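Local coordinates for amino acid adenylation domain-containing protein (Bacillus stratosphericus LAMA 585, PDB 6ULY) that probably selects a keto acid and activates it as an acyl adenylate for nonribosomal depsipeptide synthesis, at residues 20-25 and 47-52; 28-33 and 209-214; 197-202 and 226-231; 231-236 and 265-270. All coordinates share one frame; numbering follows the deposited sequence.

Contact 1: residues 20-25 and 47-52. With SO4 (sulfate ion), chain F.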
loop_
_atom_site.group_PDB
_atom_site.type_symbol
_atom_site.label_atom_id
_atom_site.label_comp_id
_atom_site.label_asym_id
_atom_site.label_seq_id
_atom_site.Cartn_x
_atom_site.Cartn_y
_atom_site.Cartn_z
ATOM N N ASP A 20 8.463 -33.751 15.274
ATOM C CA ASP A 20 9.053 -34.980 14.755
ATOM C C ASP A 20 10.359 -34.703 14.018
ATOM O O ASP A 20 11.258 -35.550 14.016
ATOM C CB ASP A 20 8.059 -35.689 13.829
ATOM C CG ASP A 20 6.719 -35.960 14.499
ATOM O OD1 ASP A 20 6.670 -36.046 15.747
ATOM O OD2 ASP A 20 5.709 -36.086 13.772
ATOM N N VAL A 21 10.482 -33.531 13.391
ATOM C CA VAL A 21 11.737 -33.171 12.735
ATOM C C VAL A 21 12.854 -33.077 13.768
ATOM O O VAL A 21 13.945 -33.632 13.587
ATOM C CB VAL A 21 11.576 -31.851 11.955
ATOM C CG1 VAL A 21 12.928 -31.356 11.460
ATOM C CG2 VAL A 21 10.609 -32.026 10.783
ATOM N N LEU A 22 12.582 -32.391 14.879
ATOM C CA LEU A 22 13.590 -32.221 15.919
ATOM C C LEU A 22 13.930 -33.551 16.577
ATOM O O LEU A 22 15.096 -33.813 16.894
ATOM C CB LEU A 22 13.092 -31.214 16.954
ATOM C CG LEU A 22 14.069 -30.842 18.070
ATOM C CD1 LEU A 22 15.337 -30.232 17.494
ATOM C CD2 LEU A 22 13.415 -29.890 19.055
ATOM N N THR A 23 12.926 -34.404 16.788
ATOM C CA THR A 23 13.171 -35.708 17.396
ATOM C C THR A 23 14.119 -36.542 16.546
ATOM O O THR A 23 15.131 -37.054 17.040
ATOM C CB THR A 23 11.842 -36.434 17.604
ATOM O OG1 THR A 23 11.121 -35.796 18.664
ATOM C CG2 THR A 23 12.068 -37.904 17.941
ATOM N N GLU A 24 13.812 -36.687 15.255
ATOM C CA GLU A 24 14.671 -37.485 14.387
ATOM C C GLU A 24 16.046 -36.852 14.219
ATOM O O GLU A 24 17.039 -37.569 14.046
ATOM C CB GLU A 24 14.009 -37.669 13.021
ATOM C CG GLU A 24 12.678 -38.424 13.063
ATOM C CD GLU A 24 12.826 -39.868 13.516
ATOM O OE1 GLU A 24 13.149 -40.099 14.701
ATOM O OE2 GLU A 24 12.621 -40.774 12.682
ATOM N N ALA A 25 16.126 -35.520 14.259
ATOM C CA ALA A 25 17.421 -34.861 14.140
ATOM C C ALA A 25 18.259 -35.073 15.394
ATOM O O ALA A 25 19.482 -35.233 15.309
ATOM C CB ALA A 25 17.229 -33.368 13.874
ATOM N N ALA A 47 20.748 -32.808 19.498
ATOM C CA ALA A 47 20.357 -33.309 20.811
ATOM C C ALA A 47 20.410 -32.202 21.855
ATOM O O ALA A 47 19.504 -32.081 22.687
ATOM C CB ALA A 47 21.264 -34.474 21.220
ATOM N N GLN A 48 21.464 -31.384 21.830
ATOM C CA GLN A 48 21.535 -30.246 22.741
ATOM C C GLN A 48 20.424 -29.244 22.453
ATOM O O GLN A 48 19.808 -28.701 23.380
ATOM C CB GLN A 48 22.906 -29.576 22.636
ATOM C CG GLN A 48 24.055 -30.385 23.235
ATOM C CD GLN A 48 25.384 -29.666 23.131
ATOM O OE1 GLN A 48 26.039 -29.691 22.088
ATOM N NE2 GLN A 48 25.787 -29.012 24.213
ATOM N N LEU A 49 20.146 -28.989 21.171
ATOM C CA LEU A 49 19.067 -28.068 20.824
ATOM C C LEU A 49 17.747 -28.513 21.442
ATOM O O LEU A 49 17.008 -27.694 22.001
ATOM C CB LEU A 49 18.949 -27.958 19.304
ATOM C CG LEU A 49 17.773 -27.148 18.749
ATOM C CD1 LEU A 49 17.781 -25.712 19.269
ATOM C CD2 LEU A 49 17.801 -27.166 17.229
ATOM N N GLN A 50 17.445 -29.810 21.376
ATOM C CA GLN A 50 16.189 -30.298 21.937
ATOM C C GLN A 50 16.114 -30.014 23.432
ATOM O O GLN A 50 15.099 -29.511 23.931
ATOM C CB GLN A 50 16.043 -31.795 21.658
ATOM C CG GLN A 50 14.661 -32.351 21.973
ATOM C CD GLN A 50 14.545 -33.827 21.655
ATOM O OE1 GLN A 50 15.542 -34.552 21.641
ATOM N NE2 GLN A 50 13.326 -34.280 21.386
ATOM N N GLY A 51 17.183 -30.335 24.165
ATOM C CA GLY A 51 17.204 -30.041 25.589
ATOM C C GLY A 51 17.186 -28.551 25.873
ATOM O O GLY A 51 16.442 -28.082 26.740
ATOM N N ASP A 52 18.011 -27.787 25.154
ATOM C CA ASP A 52 17.966 -26.334 25.289
ATOM C C ASP A 52 16.564 -25.801 25.025
ATOM O O ASP A 52 16.063 -24.955 25.778
ATOM C CB ASP A 52 18.976 -25.689 24.341
ATOM C CG ASP A 52 20.407 -25.917 24.786
ATOM O OD1 ASP A 52 20.611 -26.091 26.003
ATOM O OD2 ASP A 52 21.318 -25.925 23.928
HETATM S S SO4 F . 25.071 -29.252 28.239
HETATM O O1 SO4 F . 24.959 -29.465 26.825
HETATM O O2 SO4 F . 24.202 -28.181 28.634
HETATM O O3 SO4 F . 24.699 -30.450 28.934
HETATM O O4 SO4 F . 26.425 -28.915 28.564
#

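Contact 2: residues 28-33 and 209-214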
loop_
_atom_site.group_PDB
_atom_site.type_symbol
_atom_site.label_atom_id
_atom_site.label_comp_id
_atom_site.label_asym_id
_atom_site.label_seq_id
_atom_site.Cartn_x
_atom_site.Cartn_y
_atom_site.Cartn_z
ATOM N N THR A 28 20.673 -38.046 15.450
ATOM C CA THR A 28 21.951 -37.986 14.763
ATOM C C THR A 28 23.011 -37.415 15.698
ATOM O O THR A 28 22.735 -37.028 16.838
ATOM C CB THR A 28 21.855 -37.130 13.498
ATOM O OG1 THR A 28 21.793 -35.742 13.860
ATOM C CG2 THR A 28 20.620 -37.500 12.676
ATOM N N THR A 29 24.246 -37.358 15.207
ATOM C CA THR A 29 25.325 -36.677 15.905
ATOM C C THR A 29 25.580 -35.285 15.345
ATOM O O THR A 29 26.482 -34.592 15.824
ATOM C CB THR A 29 26.611 -37.514 15.843
ATOM O OG1 THR A 29 26.993 -37.725 14.478
ATOM C CG2 THR A 29 26.396 -38.859 16.518
ATOM N N ASN A 30 24.799 -34.856 14.359
ATOM C CA ASN A 30 24.980 -33.550 13.755
ATOM C C ASN A 30 24.261 -32.487 14.577
ATOM O O ASN A 30 23.567 -32.775 15.555
ATOM C CB ASN A 30 24.481 -33.568 12.315
ATOM C CG ASN A 30 25.272 -34.517 11.446
ATOM O OD1 ASN A 30 26.438 -34.800 11.722
ATOM N ND2 ASN A 30 24.641 -35.020 10.390
ATOM N N GLY A 31 24.436 -31.234 14.174
ATOM C CA GLY A 31 23.753 -30.134 14.816
ATOM C C GLY A 31 24.176 -28.790 14.271
ATOM O O GLY A 31 24.564 -28.672 13.104
ATOM N N LEU A 32 24.119 -27.772 15.121
ATOM C CA LEU A 32 24.383 -26.398 14.731
ATOM C C LEU A 32 25.741 -25.942 15.250
ATOM O O LEU A 32 26.203 -26.378 16.310
ATOM C CB LEU A 32 23.292 -25.465 15.264
ATOM C CG LEU A 32 21.880 -25.740 14.747
ATOM C CD1 LEU A 32 20.930 -26.057 15.900
ATOM C CD2 LEU A 32 21.380 -24.545 13.938
ATOM N N THR A 33 26.375 -25.057 14.486
ATOM C CA THR A 33 27.589 -24.374 14.916
ATOM C C THR A 33 27.423 -22.890 14.629
ATOM O O THR A 33 27.234 -22.497 13.473
ATOM C CB THR A 33 28.829 -24.924 14.207
ATOM O OG1 THR A 33 28.663 -26.324 13.957
ATOM C CG2 THR A 33 30.055 -24.725 15.072
ATOM N N PHE A 209 19.128 -32.860 -1.346
ATOM C CA PHE A 209 19.764 -32.617 -0.062
ATOM C C PHE A 209 19.796 -33.904 0.754
ATOM O O PHE A 209 18.914 -34.758 0.644
ATOM C CB PHE A 209 19.021 -31.524 0.707
ATOM C CG PHE A 209 19.160 -30.148 0.104
ATOM C CD1 PHE A 209 20.301 -29.783 -0.593
ATOM C CD2 PHE A 209 18.141 -29.218 0.240
ATOM C CE1 PHE A 209 20.422 -28.520 -1.139
ATOM C CE2 PHE A 209 18.256 -27.958 -0.306
ATOM C CZ PHE A 209 19.398 -27.608 -0.995
ATOM N N THR A 210 20.833 -34.037 1.580
ATOM C CA THR A 210 21.060 -35.248 2.351
ATOM C C THR A 210 21.618 -34.890 3.720
ATOM O O THR A 210 22.021 -33.752 3.979
ATOM C CB THR A 210 22.027 -36.194 1.633
ATOM O OG1 THR A 210 23.253 -35.503 1.371
ATOM C CG2 THR A 210 21.433 -36.681 0.320
ATOM N N GLN A 211 21.651 -35.895 4.600
ATOM C CA GLN A 211 22.186 -35.711 5.943
ATOM C C GLN A 211 23.680 -35.417 5.937
ATOM O O GLN A 211 24.213 -34.971 6.959
ATOM C CB GLN A 211 21.913 -36.955 6.793
ATOM C CG GLN A 211 22.361 -36.826 8.243
ATOM C CD GLN A 211 22.000 -38.036 9.084
ATOM O OE1 GLN A 211 22.834 -38.560 9.823
ATOM N NE2 GLN A 211 20.752 -38.476 8.988
ATOM N N GLU A 212 24.364 -35.656 4.820
ATOM C CA GLU A 212 25.795 -35.407 4.723
ATOM C C GLU A 212 26.125 -33.988 4.287
ATOM O O GLU A 212 27.304 -33.619 4.278
ATOM C CB GLU A 212 26.438 -36.402 3.752
ATOM C CG GLU A 212 27.042 -37.619 4.448
ATOM C CD GLU A 212 26.054 -38.315 5.366
ATOM O OE1 GLU A 212 24.971 -38.709 4.883
ATOM O OE2 GLU A 212 26.354 -38.455 6.573
ATOM N N ASP A 213 25.124 -33.188 3.928
ATOM C CA ASP A 213 25.375 -31.796 3.584
ATOM C C ASP A 213 26.004 -31.061 4.764
ATOM O O ASP A 213 25.763 -31.388 5.929
ATOM C CB ASP A 213 24.070 -31.098 3.176
ATOM C CG ASP A 213 23.474 -31.657 1.892
ATOM O OD1 ASP A 213 24.222 -32.259 1.094
ATOM O OD2 ASP A 213 22.251 -31.478 1.674
ATOM N N VAL A 214 26.820 -30.059 4.451
ATOM C CA VAL A 214 27.312 -29.097 5.432
ATOM C C VAL A 214 26.788 -27.725 5.018
ATOM O O VAL A 214 27.136 -27.222 3.942
ATOM C CB VAL A 214 28.846 -29.104 5.531
ATOM C CG1 VAL A 214 29.310 -28.086 6.561
ATOM C CG2 VAL A 214 29.356 -30.506 5.888
#

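Contact 3: residues 197-202 and 226-231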
loop_
_atom_site.group_PDB
_atom_site.type_symbol
_atom_site.label_atom_id
_atom_site.label_comp_id
_atom_site.label_asym_id
_atom_site.label_seq_id
_atom_site.Cartn_x
_atom_site.Cartn_y
_atom_site.Cartn_z
ATOM N N LEU A 197 6.550 -27.967 5.873
ATOM C CA LEU A 197 7.172 -29.255 5.584
ATOM C C LEU A 197 7.011 -29.646 4.125
ATOM O O LEU A 197 7.878 -30.330 3.567
ATOM C CB LEU A 197 6.583 -30.338 6.481
ATOM C CG LEU A 197 7.082 -30.340 7.926
ATOM C CD1 LEU A 197 6.292 -31.344 8.746
ATOM C CD2 LEU A 197 8.564 -30.651 7.977
ATOM N N ALA A 198 5.912 -29.233 3.492
ATOM C CA ALA A 198 5.728 -29.519 2.075
ATOM C C ALA A 198 6.795 -28.827 1.239
ATOM O O ALA A 198 7.316 -29.404 0.277
ATOM C CB ALA A 198 4.333 -29.082 1.626
ATOM N N ASN A 199 7.125 -27.581 1.584
ATOM C CA ASN A 199 8.221 -26.901 0.905
ATOM C C ASN A 199 9.554 -27.565 1.224
ATOM O O ASN A 199 10.389 -27.762 0.334
ATOM C CB ASN A 199 8.254 -25.428 1.304
ATOM C CG ASN A 199 9.320 -24.653 0.563
ATOM O OD1 ASN A 199 10.512 -24.810 0.821
ATOM N ND2 ASN A 199 8.895 -23.812 -0.367
ATOM N N VAL A 200 9.768 -27.923 2.490
ATOM C CA VAL A 200 11.008 -28.593 2.869
ATOM C C VAL A 200 11.173 -29.879 2.070
ATOM O O VAL A 200 12.225 -30.131 1.471
ATOM C CB VAL A 200 11.026 -28.862 4.383
ATOM C CG1 VAL A 200 12.040 -29.935 4.718
ATOM C CG2 VAL A 200 11.326 -27.579 5.149
ATOM N N LYS A 201 10.126 -30.710 2.040
ATOM C CA LYS A 201 10.224 -31.992 1.350
ATOM C C LYS A 201 10.382 -31.798 -0.150
ATOM O O LYS A 201 11.160 -32.508 -0.794
ATOM C CB LYS A 201 9.000 -32.846 1.670
ATOM C CG LYS A 201 8.919 -33.227 3.139
ATOM C CD LYS A 201 7.617 -33.927 3.488
ATOM C CE LYS A 201 7.612 -34.351 4.948
ATOM N NZ LYS A 201 6.329 -34.970 5.360
ATOM N N GLY A 202 9.657 -30.842 -0.728
ATOM C CA GLY A 202 9.867 -30.529 -2.130
ATOM C C GLY A 202 11.270 -30.022 -2.398
ATOM O O GLY A 202 11.907 -30.414 -3.379
ATOM N N GLY A 226 15.958 -18.170 5.191
ATOM C CA GLY A 226 16.799 -18.527 6.316
ATOM C C GLY A 226 16.147 -19.555 7.219
ATOM O O GLY A 226 16.797 -20.505 7.666
ATOM N N ILE A 227 14.855 -19.389 7.492
ATOM C CA ILE A 227 14.200 -20.269 8.451
ATOM C C ILE A 227 13.783 -21.576 7.788
ATOM O O ILE A 227 14.005 -22.659 8.342
ATOM C CB ILE A 227 13.010 -19.549 9.118
ATOM C CG1 ILE A 227 12.305 -20.478 10.111
ATOM C CG2 ILE A 227 12.013 -19.017 8.078
ATOM C CD1 ILE A 227 13.205 -20.991 11.236
ATOM N N VAL A 228 13.212 -21.512 6.584
ATOM C CA VAL A 228 12.680 -22.707 5.938
ATOM C C VAL A 228 13.703 -23.296 4.977
ATOM O O VAL A 228 14.149 -24.435 5.155
ATOM C CB VAL A 228 11.361 -22.412 5.197
ATOM C CG1 VAL A 228 10.823 -23.686 4.542
ATOM C CG2 VAL A 228 10.334 -21.820 6.147
ATOM N N MET A 229 14.078 -22.532 3.947
ATOM C CA MET A 229 14.881 -23.107 2.872
ATOM C C MET A 229 16.180 -23.710 3.393
ATOM O O MET A 229 16.723 -24.634 2.776
ATOM C CB MET A 229 15.185 -22.053 1.810
ATOM C CG MET A 229 15.930 -22.606 0.608
ATOM S SD MET A 229 16.199 -21.390 -0.698
ATOM C CE MET A 229 17.289 -20.229 0.125
ATOM N N PHE A 230 16.688 -23.222 4.525
ATOM C CA PHE A 230 17.944 -23.727 5.073
ATOM C C PHE A 230 17.741 -24.324 6.459
ATOM O O PHE A 230 17.858 -25.543 6.609
ATOM C CB PHE A 230 19.002 -22.623 5.066
ATOM C CG PHE A 230 19.878 -22.666 3.849
ATOM C CD1 PHE A 230 21.217 -22.989 3.954
ATOM C CD2 PHE A 230 19.346 -22.436 2.590
ATOM C CE1 PHE A 230 22.017 -23.056 2.834
ATOM C CE2 PHE A 230 20.141 -22.505 1.464
ATOM C CZ PHE A 230 21.481 -22.814 1.587
ATOM N N HIS A 231 17.414 -23.522 7.472
ATOM C CA HIS A 231 17.391 -24.053 8.831
ATOM C C HIS A 231 16.497 -25.288 8.928
ATOM O O HIS A 231 16.943 -26.354 9.371
ATOM C CB HIS A 231 16.938 -22.975 9.814
ATOM C CG HIS A 231 16.811 -23.466 11.222
ATOM N ND1 HIS A 231 17.846 -24.084 11.894
ATOM C CD2 HIS A 231 15.767 -23.440 12.083
ATOM C CE1 HIS A 231 17.445 -24.409 13.110
ATOM N NE2 HIS A 231 16.187 -24.031 13.249
#

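Contact 4: residues 231-236 and 265-270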
loop_
_atom_site.group_PDB
_atom_site.type_symbol
_atom_site.label_atom_id
_atom_site.label_comp_id
_atom_site.label_asym_id
_atom_site.label_seq_id
_atom_site.Cartn_x
_atom_site.Cartn_y
_atom_site.Cartn_z
ATOM N N HIS A 231 17.414 -23.522 7.472
ATOM C CA HIS A 231 17.391 -24.053 8.831
ATOM C C HIS A 231 16.497 -25.288 8.928
ATOM O O HIS A 231 16.943 -26.354 9.371
ATOM C CB HIS A 231 16.938 -22.975 9.814
ATOM C CG HIS A 231 16.811 -23.466 11.222
ATOM N ND1 HIS A 231 17.846 -24.084 11.894
ATOM C CD2 HIS A 231 15.767 -23.440 12.083
ATOM C CE1 HIS A 231 17.445 -24.409 13.110
ATOM N NE2 HIS A 231 16.187 -24.031 13.249
ATOM N N LEU A 232 15.234 -25.173 8.502
ATOM C CA LEU A 232 14.323 -26.308 8.645
ATOM C C LEU A 232 14.677 -27.431 7.677
ATOM O O LEU A 232 14.568 -28.612 8.025
ATOM C CB LEU A 232 12.875 -25.860 8.448
ATOM C CG LEU A 232 12.287 -25.035 9.595
ATOM C CD1 LEU A 232 10.852 -24.640 9.276
ATOM C CD2 LEU A 232 12.356 -25.780 10.920
ATOM N N VAL A 233 15.096 -27.092 6.458
ATOM C CA VAL A 233 15.597 -28.117 5.548
ATOM C C VAL A 233 16.757 -28.865 6.190
ATOM O O VAL A 233 16.884 -30.088 6.050
ATOM C CB VAL A 233 16.009 -27.488 4.205
ATOM C CG1 VAL A 233 16.966 -28.407 3.458
ATOM C CG2 VAL A 233 14.784 -27.193 3.357
ATOM N N ASN A 234 17.620 -28.142 6.908
ATOM C CA ASN A 234 18.794 -28.764 7.508
ATOM C C ASN A 234 18.401 -29.694 8.650
ATOM O O ASN A 234 18.897 -30.820 8.742
ATOM C CB ASN A 234 19.763 -27.687 7.996
ATOM C CG ASN A 234 20.385 -26.903 6.861
ATOM O OD1 ASN A 234 20.613 -27.432 5.772
ATOM N ND2 ASN A 234 20.661 -25.629 7.108
ATOM N N VAL A 235 17.513 -29.237 9.537
ATOM C CA VAL A 235 17.060 -30.093 10.631
ATOM C C VAL A 235 16.312 -31.304 10.085
ATOM O O VAL A 235 16.456 -32.422 10.595
ATOM C CB VAL A 235 16.189 -29.292 11.619
ATOM C CG1 VAL A 235 15.857 -30.134 12.844
ATOM C CG2 VAL A 235 16.895 -28.013 12.043
ATOM N N TYR A 236 15.509 -31.105 9.034
ATOM C CA TYR A 236 14.749 -32.210 8.454
ATOM C C TYR A 236 15.674 -33.278 7.881
ATOM O O TYR A 236 15.434 -34.481 8.052
ATOM C CB TYR A 236 13.810 -31.690 7.365
ATOM C CG TYR A 236 12.994 -32.779 6.705
ATOM C CD1 TYR A 236 13.432 -33.396 5.539
ATOM C CD2 TYR A 236 11.783 -33.194 7.252
ATOM C CE1 TYR A 236 12.686 -34.397 4.932
ATOM C CE2 TYR A 236 11.028 -34.189 6.651
ATOM C CZ TYR A 236 11.484 -34.787 5.494
ATOM O OH TYR A 236 10.734 -35.778 4.899
ATOM N N ALA A 265 31.896 -26.120 3.769
ATOM C CA ALA A 265 30.469 -26.083 3.489
ATOM C C ALA A 265 30.179 -26.662 2.113
ATOM O O ALA A 265 30.912 -26.422 1.149
ATOM C CB ALA A 265 29.948 -24.648 3.575
ATOM N N THR A 266 29.104 -27.445 2.029
ATOM C CA THR A 266 28.648 -27.985 0.757
ATOM C C THR A 266 27.498 -27.188 0.153
ATOM O O THR A 266 27.254 -27.298 -1.054
ATOM C CB THR A 266 28.217 -29.449 0.923
ATOM O OG1 THR A 266 27.003 -29.517 1.682
ATOM C CG2 THR A 266 29.310 -30.247 1.648
ATOM N N LYS A 267 26.803 -26.379 0.949
ATOM C CA LYS A 267 25.708 -25.577 0.424
ATOM C C LYS A 267 25.598 -24.286 1.219
ATOM O O LYS A 267 25.957 -24.231 2.398
ATOM C CB LYS A 267 24.373 -26.335 0.465
ATOM C CG LYS A 267 23.878 -26.644 1.867
ATOM C CD LYS A 267 22.567 -27.421 1.843
ATOM C CE LYS A 267 21.994 -27.551 3.245
ATOM N NZ LYS A 267 20.709 -28.281 3.280
ATOM N N THR A 268 25.085 -23.254 0.552
ATOM C CA THR A 268 24.891 -21.935 1.139
ATOM C C THR A 268 23.956 -21.169 0.210
ATOM O O THR A 268 23.587 -21.657 -0.862
ATOM C CB THR A 268 26.229 -21.208 1.333
ATOM O OG1 THR A 268 26.037 -20.038 2.136
ATOM C CG2 THR A 268 26.833 -20.807 -0.006
ATOM N N TRP A 269 23.568 -19.966 0.627
ATOM C CA TRP A 269 22.719 -19.141 -0.223
ATOM C C TRP A 269 22.858 -17.677 0.157
ATOM O O TRP A 269 23.367 -17.332 1.227
ATOM C CB TRP A 269 21.249 -19.559 -0.126
ATOM C CG TRP A 269 20.527 -18.977 1.047
ATOM C CD1 TRP A 269 20.627 -19.365 2.351
ATOM C CD2 TRP A 269 19.569 -17.914 1.017
ATOM N NE1 TRP A 269 19.798 -18.603 3.138
ATOM C CE2 TRP A 269 19.134 -17.706 2.341
ATOM C CE3 TRP A 269 19.039 -17.114 0.000
ATOM C CZ2 TRP A 269 18.200 -16.730 2.673
ATOM C CZ3 TRP A 269 18.111 -16.150 0.332
ATOM C CH2 TRP A 269 17.702 -15.965 1.657
ATOM N N ALA A 270 22.376 -16.822 -0.739
ATOM C CA ALA A 270 22.300 -15.386 -0.516
ATOM C C ALA A 270 21.517 -14.766 -1.671
ATOM O O ALA A 270 21.424 -15.364 -2.748
ATOM C CB ALA A 270 23.700 -14.757 -0.421
#

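Contact 1: residues 20-25 and 47-52
L22 and L49 touch across this contact; away from them, Q48 NE2 gives a hydrogen bond to O1 of a sulfate ion at 2.8 Å, with an N-H...O angle of 151°. The sulfate probably comes from the crystallisation liquor. The contact itself is mainly apolar. L22 has its CG anti to the backbone N (chi1 -176°), which sends the fork of the side chain across to the other helix. The two branches divide the work. CD1 meets L49 CD2 at 3.9 Å, and CD2 lies 4.0 Å from Q50 CG. The chain of Q50 is extended beyond CG and runs past L22. This leaves Q50 NE2 3.8 Å from T23 OG1, a looser approach. T23 OG1 has its hydrogen bond with Q19 O in its own helix. W86 of helix 78-91 packs on both L22 and L49 and so adds a third helix to the apolar patch. The axes of the two short segments come within 9.3 Å at 133°. This is an oblique helix-helix packing in the AMP-binding (ANL) fold, in which L22 wedges between L49 and the aliphatic part of Q50.

Contact 2: residues 28-33 and 209-214
T28 and N30 both meet Q211 across this contact. The methyl CG2 of T28 is 3.8 Å from both Q211 OE1 and Q211 NE2. With Q211 CD at 3.9 Å as well, the methyl sits over the flat of the amide. Q211 reaches this place because its CG points opposite the backbone N (chi1 -176°) and the chain stays extended beyond it. N30 approaches further back along the same chain. Its ND2 lies 3.6 Å from Q211 CG and 3.5 Å from Q211 O. The two amide planes stand 88° apart. ND2 of N30 also has a hydrogen bond with G238 O, which helps to fix the amide.

A second shell sets each side. T28 OG1 accepts from N30 N at 3.2 Å, an ST turn, and also bonds to A25 O at the end of helix 18-26. On the other side, T210 to D213 form a type I turn. D213 OD2 takes a hydrogen bond from T210 N at 2.9 Å, met from above the carboxylate plane. The turn leads into strand 214-217.

The clear hydrogen bonds of these residues lie within a segment or run to other parts of the chain. Across the contact a methyl meets an amide and a polar NH2 meets an aliphatic CH2, so little specific polar linkage is evident.

Contact 3: residues 197-202 and 226-231
V228 has CG1 anti to its backbone N (chi1 -179°), and this turns the methyl toward helix 193-207, where N199 and V200 receive it. V200 offers the branch beside its own backbone N, CG2. N199 has its CG beside the carbonyl carbon (chi1 -176°), which brings its amide oxygen to the same methyl. V228 CG1 is therefore shared by two neighbours: V200 CG2 at 4.0 Å and N199 OD1 at 3.9 Å. The first is apolar packing. The second is a methyl lying against a carbonyl oxygen.

The amide of N199 is buried, and its polar atoms are satisfied by other parts of the chain. ND2 bonds to A339 O, with a weaker bond to I336 O, while OD1 has a weak bond with S338 OG. The amide thus ties helix 193-207 to strand 338-342 and the loop before it.

The 226-231 segment carries a wider pi-type turn, in which H231 N bonds to G226 O at 3.1 Å. The nearest CA atoms across the contact are those of V200 and M229, 6.7 Å apart. The side chain of M229 nevertheless starts away from helix 193-207. It touches the bound keto acyl adenylate and belongs to its pocket. The side chain of N199 is about 7 Å from the ligand.

V200 also packs on L232, V233 and Y236 further along helix 224-237. Helix 193-207 crosses helix 224-237 at V200 and V228. Strand 338-342 touches both, through N199 on one helix and V228 and M229 on the other.

Contact 4: residues 231-236 and 265-270
V233 and N234 of helix 224-237 meet K267 of strand 267-270. The helix is the connection of a beta-alpha-beta unit, joining the parallel neighbours 214-217 and 240-243 of the mixed sheet. Strand 267-270 lies next to 214-217 in that sheet, so the contact is a helix packed on its own sheet.

H231 starts the segment. Its ring nitrogens bond to Q241 and W86, ND1 to the glutamine and NE2 to the tryptophan, which fixes the ring. V235 CG2 sits 3.7 Å above the plane of the H231 ring, toward the rim. V233 comes next and sets a methyl against the end of K267. N234 then brings its amide oxygen beside the same ammonium group. The model has K267 NZ donating to N234 OD1 at 2.6 Å, but OD1 is too close to a neighbouring atom, so this bond is doubtful in detail. The lysine reaches here on a chain extended beyond CG. F209, through a cation-pi contact, and D213, through a long, weak ion pair, probably help to offset its charge. The surer distance across the contact is the 3.7 Å from V233 CG1 to K267 NZ.

How the contacts relate
Helix 224-237 joins contacts 3 and 4. They share H231, and their centres are about 9 Å apart. The centres of contacts 2 and 4 are equally close, and both reach the same mixed sheet, where V214 O probably accepts from T266 N (2.8 Å) and K267 N (3.1 Å). Contact 1 lies farther out, its centre about 13 Å from that of contact 2 and about 17 Å from those of contacts 3 and 4. V21 still links it inward, touching L197 of contact 3 and V235 of contact 4. Along the chain, contact 2 alternates with contacts 1 and 3, while contact 4 closes last. Helix 224-237 packs on the sheet and also meets helices 18-26 and 193-207, and its M229 touches the bound adenylate.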